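Local coordinates for translocator protein BipD (Burkholderia pseudomallei, PDB 3NFT) that is required for invasion of epithelial cells and survival within host cells, and probably regulates secretion of the effectors BipB and BipC at the type III secretion needle tip, at residues D52-L57 / K149-V154; P225-K230 / Q262-T267. One frame throughout, in Å; residues are numbered along the deposited sequence.

Contact 1. Residues D52-L57 / K149-V154; sequences DEFASL and KYFQSV
Phe54 and Phe151 form an offset stack, their ring centroids 4.2 Å apart and their planes inclined by 21°, a compact example of an aromatic stack joining two helices, with an aliphatic side chain at its edge. CE1 of Phe151 sits over the centre of the Phe54 ring, while CZ of Phe151 reaches back to CB of Phe54 at 3.4 Å. The CZ side of the Phe151 ring thus lies toward the stem of its partner, whereas CD1 of Phe151 lies by CD1 and CE1 of Phe54. The closest approach is between CD1 of Phe54 and CE1 of Phe151, at 3.3 Å. Phe54 leaves its helix toward the other segment: chi1 of -171° sends the ring across, and chi2 of 96° turns it so that one face meets Phe151 and its edge meets Val154. At that edge, CG1 of Val154 lies near the ring plane, 3.7 Å from CE1 of Phe54. The contact is buried and wholly apolar. It fastens helix 41-56 to helix 121-160, a predicted coiled-coil helix. Phe78 of helix 76-103 meets the Phe151 ring at a steep angle, and helix 244-295 adds Gln262 against Phe54 and Val265 against Phe151.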
loop_
_atom_site.group_PDB
_atom_site.type_symbol
_atom_site.label_atom_id
_atom_site.label_comp_id
_atom_site.label_asym_id
_atom_site.label_seq_id
_atom_site.Cartn_x
_atom_site.Cartn_y
_atom_site.Cartn_z
ATOM N N ASP A 52 -15.428 6.061 -34.453
ATOM C CA ASP A 52 -15.497 6.307 -35.881
ATOM C C ASP A 52 -16.853 5.978 -36.486
ATOM O O ASP A 52 -17.334 6.693 -37.358
ATOM C CB ASP A 52 -14.433 5.527 -36.645
ATOM C CG ASP A 52 -13.006 6.047 -36.419
ATOM O OD1 ASP A 52 -12.793 7.150 -35.870
ATOM O OD2 ASP A 52 -12.095 5.280 -36.695
ATOM N N GLU A 53 -17.495 4.913 -35.987
ATOM C CA GLU A 53 -18.823 4.554 -36.468
ATOM C C GLU A 53 -19.824 5.647 -36.140
ATOM O O GLU A 53 -20.625 6.044 -36.978
ATOM C CB GLU A 53 -19.290 3.239 -35.861
ATOM C CG GLU A 53 -20.509 2.665 -36.537
ATOM C CD GLU A 53 -20.296 2.212 -37.966
ATOM O OE1 GLU A 53 -19.112 1.961 -38.330
ATOM O OE2 GLU A 53 -21.264 2.123 -38.748
ATOM N N PHE A 54 -19.759 6.129 -34.905
ATOM C CA PHE A 54 -20.637 7.220 -34.460
ATOM C C PHE A 54 -20.412 8.466 -35.294
ATOM O O PHE A 54 -21.340 9.151 -35.736
ATOM C CB PHE A 54 -20.360 7.479 -32.990
ATOM C CG PHE A 54 -21.333 8.427 -32.319
ATOM C CD1 PHE A 54 -22.425 7.919 -31.608
ATOM C CD2 PHE A 54 -21.128 9.793 -32.347
ATOM C CE1 PHE A 54 -23.290 8.766 -30.954
ATOM C CE2 PHE A 54 -22.025 10.644 -31.706
ATOM C CZ PHE A 54 -23.106 10.102 -30.997
ATOM N N ALA A 55 -19.152 8.798 -35.503
ATOM C CA ALA A 55 -18.793 9.977 -36.277
ATOM C C ALA A 55 -19.323 9.907 -37.700
ATOM O O ALA A 55 -19.692 10.940 -38.294
ATOM C CB ALA A 55 -17.249 10.143 -36.308
ATOM N N SER A 56 -19.340 8.696 -38.258
ATOM C CA SER A 56 -19.763 8.480 -39.640
ATOM C C SER A 56 -21.270 8.635 -39.864
ATOM O O SER A 56 -21.726 8.794 -40.990
ATOM C CB SER A 56 -19.294 7.112 -40.129
ATOM O OG SER A 56 -20.142 6.074 -39.706
ATOM N N LEU A 57 -22.058 8.542 -38.792
ATOM C CA LEU A 57 -23.491 8.675 -38.938
ATOM C C LEU A 57 -23.840 10.053 -39.523
ATOM O O LEU A 57 -23.246 11.060 -39.127
ATOM C CB LEU A 57 -24.171 8.407 -37.592
ATOM C CG LEU A 57 -25.671 8.187 -37.637
ATOM C CD1 LEU A 57 -26.082 7.168 -36.643
ATOM C CD2 LEU A 57 -26.347 9.543 -37.392
ATOM N N LYS A 149 -22.650 1.702 -23.867
ATOM C CA LYS A 149 -24.043 1.382 -24.128
ATOM C C LYS A 149 -24.880 2.618 -24.444
ATOM O O LYS A 149 -25.711 2.625 -25.366
ATOM C CB LYS A 149 -24.620 0.633 -22.932
ATOM C CG LYS A 149 -26.068 0.336 -23.082
ATOM C CD LYS A 149 -26.407 -0.647 -24.173
ATOM C CE LYS A 149 -27.811 -1.222 -23.917
ATOM N NZ LYS A 149 -28.396 -1.848 -25.108
ATOM N N TYR A 150 -24.683 3.675 -23.667
ATOM C CA TYR A 150 -25.294 4.969 -23.959
ATOM C C TYR A 150 -24.972 5.459 -25.360
ATOM O O TYR A 150 -25.836 5.841 -26.132
ATOM C CB TYR A 150 -24.828 5.975 -22.935
ATOM C CG TYR A 150 -24.911 7.449 -23.298
ATOM C CD1 TYR A 150 -26.131 8.078 -23.570
ATOM C CD2 TYR A 150 -23.782 8.237 -23.298
ATOM C CE1 TYR A 150 -26.190 9.417 -23.843
ATOM C CE2 TYR A 150 -23.831 9.591 -23.580
ATOM C CZ TYR A 150 -25.045 10.186 -23.854
ATOM O OH TYR A 150 -25.099 11.535 -24.102
ATOM N N PHE A 151 -23.676 5.415 -25.674
ATOM C CA PHE A 151 -23.147 5.889 -26.959
ATOM C C PHE A 151 -23.812 5.105 -28.088
ATOM O O PHE A 151 -24.235 5.686 -29.072
ATOM C CB PHE A 151 -21.629 5.702 -26.918
ATOM C CG PHE A 151 -20.837 6.432 -27.977
ATOM C CD1 PHE A 151 -21.070 7.760 -28.292
ATOM C CD2 PHE A 151 -19.750 5.775 -28.575
ATOM C CE1 PHE A 151 -20.268 8.441 -29.208
ATOM C CE2 PHE A 151 -18.936 6.449 -29.467
ATOM C CZ PHE A 151 -19.196 7.770 -29.792
ATOM N N GLN A 152 -23.914 3.781 -27.896
ATOM C CA GLN A 152 -24.589 2.875 -28.795
ATOM C C GLN A 152 -26.045 3.216 -28.973
ATOM O O GLN A 152 -26.564 3.210 -30.083
ATOM C CB GLN A 152 -24.410 1.420 -28.336
ATOM C CG GLN A 152 -24.955 0.334 -29.241
ATOM C CD GLN A 152 -24.571 -1.059 -28.740
ATOM O OE1 GLN A 152 -24.060 -1.214 -27.631
ATOM N NE2 GLN A 152 -24.779 -2.069 -29.550
ATOM N N SER A 153 -26.719 3.526 -27.867
ATOM C CA SER A 153 -28.149 3.802 -27.927
ATOM C C SER A 153 -28.419 5.120 -28.663
ATOM O O SER A 153 -29.433 5.264 -29.342
ATOM C CB SER A 153 -28.761 3.820 -26.517
ATOM O OG SER A 153 -28.356 4.956 -25.780
ATOM N N VAL A 154 -27.484 6.074 -28.567
ATOM C CA VAL A 154 -27.578 7.334 -29.312
ATOM C C VAL A 154 -27.356 7.061 -30.805
ATOM O O VAL A 154 -28.095 7.511 -31.646
ATOM C CB VAL A 154 -26.622 8.394 -28.762
ATOM C CG1 VAL A 154 -26.642 9.657 -29.620
ATOM C CG2 VAL A 154 -26.940 8.744 -27.292
#

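Contact 2. Residues P225-K230 / Q262-T267; sequences PDKLIK and QNDVQT
The backbones of 225-230 and 262-267 stay well apart, with the nearest CA atoms, those of Lys227 and Asp264, separated by 10.5 Å. A salt bridge at the surface of the helical bundle spans this gap, joining the first turn of the short helix 226-233 to the first half of the long helix 244-295, part of the predicted coiled coil. Pro225 occupies the N-cap position, and its carbonyl O starts the helical bonding by accepting from Ile229 N.

Two side chains, arriving from opposite directions, make the bridge. Lys227 bends at chi2 (107°) and is extended beyond that point, which carries its ammonium group across to Asp264. NZ of Lys227 donates to OD2 of Asp264 at 2.7 Å, meeting that oxygen on its syn side and 15° out of the carboxylate plane. The methylene chain follows the nitrogen in, with CE of Lys227 3.5 Å from the same OD2. On its way the lysine also packs on Gln257, Asn260 and Ile261 of helix 244-295. Asp226 adds a second negative group in the vicinity, its OD2 lying 5.8 Å from OD2 of Asp264, and the ammonium, to one side of the line between them, probably eases the repulsion. A water closes the bridge into a ring: it accepts from NZ of Lys227 at 3.0 Å and donates to OD1 of Asp264 at 3.0 Å.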
loop_
_atom_site.group_PDB
_atom_site.type_symbol
_atom_site.label_atom_id
_atom_site.label_comp_id
_atom_site.label_asym_id
_atom_site.label_seq_id
_atom_site.Cartn_x
_atom_site.Cartn_y
_atom_site.Cartn_z
ATOM N N PRO A 225 -28.504 13.763 -19.210
ATOM C CA PRO A 225 -29.286 13.714 -20.431
ATOM C C PRO A 225 -29.358 15.031 -21.217
ATOM O O PRO A 225 -30.142 15.150 -22.148
ATOM C CB PRO A 225 -30.662 13.316 -19.938
ATOM C CG PRO A 225 -30.735 13.977 -18.590
ATOM C CD PRO A 225 -29.353 13.896 -18.009
ATOM N N ASP A 226 -28.534 16.000 -20.858
ATOM C CA ASP A 226 -28.691 17.357 -21.374
ATOM C C ASP A 226 -28.590 17.435 -22.909
ATOM O O ASP A 226 -29.388 18.105 -23.555
ATOM C CB ASP A 226 -27.734 18.372 -20.719
ATOM C CG ASP A 226 -26.237 18.028 -20.870
ATOM O OD1 ASP A 226 -25.441 18.953 -20.623
ATOM O OD2 ASP A 226 -25.848 16.875 -21.135
ATOM N N LYS A 227 -27.651 16.707 -23.510
ATOM C CA LYS A 227 -27.522 16.791 -24.971
ATOM C C LYS A 227 -28.719 16.121 -25.658
ATOM O O LYS A 227 -29.211 16.610 -26.665
ATOM C CB LYS A 227 -26.190 16.175 -25.446
ATOM C CG LYS A 227 -24.991 17.029 -25.083
ATOM C CD LYS A 227 -24.141 16.496 -23.968
ATOM C CE LYS A 227 -23.106 17.521 -23.493
ATOM N NZ LYS A 227 -22.066 17.021 -22.526
ATOM N N LEU A 228 -29.178 14.992 -25.119
ATOM C CA LEU A 228 -30.354 14.335 -25.678
ATOM C C LEU A 228 -31.594 15.217 -25.569
ATOM O O LEU A 228 -32.414 15.239 -26.468
ATOM C CB LEU A 228 -30.597 12.997 -24.991
ATOM C CG LEU A 228 -29.608 11.872 -25.326
ATOM C CD1 LEU A 228 -29.796 10.687 -24.380
ATOM C CD2 LEU A 228 -29.719 11.504 -26.801
ATOM N N ILE A 229 -31.733 15.907 -24.438
ATOM C CA ILE A 229 -32.829 16.877 -24.247
ATOM C C ILE A 229 -32.771 18.002 -25.279
ATOM O O ILE A 229 -33.777 18.352 -25.888
ATOM C CB ILE A 229 -32.787 17.424 -22.828
ATOM C CG1 ILE A 229 -33.212 16.317 -21.862
ATOM C CG2 ILE A 229 -33.673 18.696 -22.738
ATOM C CD1 ILE A 229 -33.024 16.660 -20.366
ATOM N N LYS A 230 -31.583 18.525 -25.526
ATOM C CA LYS A 230 -31.409 19.592 -26.514
ATOM C C LYS A 230 -31.770 19.074 -27.904
ATOM O O LYS A 230 -32.432 19.755 -28.674
ATOM C CB LYS A 230 -29.999 20.212 -26.468
ATOM C CG LYS A 230 -29.802 21.131 -25.281
ATOM C CD LYS A 230 -28.397 21.606 -25.126
ATOM C CE LYS A 230 -28.221 22.389 -23.815
ATOM N NZ LYS A 230 -29.309 23.371 -23.574
ATOM N N GLN A 262 -20.143 12.822 -28.911
ATOM C CA GLN A 262 -18.936 12.128 -29.362
ATOM C C GLN A 262 -17.715 12.624 -28.566
ATOM O O GLN A 262 -16.860 11.838 -28.168
ATOM C CB GLN A 262 -18.663 12.362 -30.849
ATOM C CG GLN A 262 -17.468 11.581 -31.341
ATOM C CD GLN A 262 -17.081 11.834 -32.796
ATOM O OE1 GLN A 262 -15.866 11.897 -33.148
ATOM N NE2 GLN A 262 -18.072 11.952 -33.659
ATOM N N ASN A 263 -17.625 13.937 -28.353
ATOM C CA ASN A 263 -16.504 14.462 -27.597
ATOM C C ASN A 263 -16.463 13.959 -26.156
ATOM O O ASN A 263 -15.414 13.669 -25.622
ATOM C CB ASN A 263 -16.486 15.985 -27.598
ATOM C CG ASN A 263 -15.204 16.523 -27.020
ATOM O OD1 ASN A 263 -15.125 16.825 -25.837
ATOM N ND2 ASN A 263 -14.151 16.542 -27.843
ATOM N N ASP A 264 -17.622 13.833 -25.531
ATOM C CA ASP A 264 -17.693 13.322 -24.173
ATOM C C ASP A 264 -17.118 11.921 -24.108
ATOM O O ASP A 264 -16.371 11.582 -23.188
ATOM C CB ASP A 264 -19.145 13.275 -23.677
ATOM C CG ASP A 264 -19.762 14.635 -23.463
ATOM O OD1 ASP A 264 -19.021 15.617 -23.250
ATOM O OD2 ASP A 264 -21.007 14.712 -23.544
ATOM N N VAL A 265 -17.488 11.110 -25.092
ATOM C CA VAL A 265 -17.064 9.713 -25.126
ATOM C C VAL A 265 -15.587 9.615 -25.505
ATOM O O VAL A 265 -14.851 8.850 -24.876
ATOM C CB VAL A 265 -17.947 8.883 -26.025
ATOM C CG1 VAL A 265 -17.415 7.457 -26.171
ATOM C CG2 VAL A 265 -19.370 8.837 -25.418
ATOM N N GLN A 266 -15.142 10.410 -26.481
ATOM C CA GLN A 266 -13.705 10.475 -26.786
ATOM C C GLN A 266 -12.895 10.803 -25.547
ATOM O O GLN A 266 -11.840 10.196 -25.281
ATOM C CB GLN A 266 -13.437 11.525 -27.856
ATOM C CG GLN A 266 -11.949 11.727 -28.204
ATOM C CD GLN A 266 -11.346 10.587 -29.007
ATOM O OE1 GLN A 266 -10.234 10.118 -28.710
ATOM N NE2 GLN A 266 -12.028 10.179 -30.054
ATOM N N THR A 267 -13.350 11.808 -24.800
ATOM C CA THR A 267 -12.670 12.208 -23.567
ATOM C C THR A 267 -12.598 11.057 -22.567
ATOM O O THR A 267 -11.536 10.746 -21.994
ATOM C CB THR A 267 -13.390 13.454 -22.963
ATOM O OG1 THR A 267 -13.265 14.511 -23.911
ATOM C CG2 THR A 267 -12.771 13.842 -21.605
HETATM O O HOH W 1 -19.480 18.566 -22.830
#

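Overall arrangement
Both segments of contact 1 precede both segments of contact 2 in the sequence, yet in space their centres are only about 11 Å apart. They divide the labour familiar from helical bundles, with apolar packing inside and a charged pair at the surface. Contact 1 ties helix 41-56 to helix 121-160; contact 2 ties helix 226-233 to helix 244-295. Side chains join the two: Tyr150 CE1 lies 3.9 Å from Leu228 CD1, and Ala55 CB packs 3.3 Å from Gln262 NE2. Helix 41-56 therefore rests on both predicted coiled-coil helices, consistent with the N-terminal domain's role as an intramolecular chaperone preventing premature oligomerization.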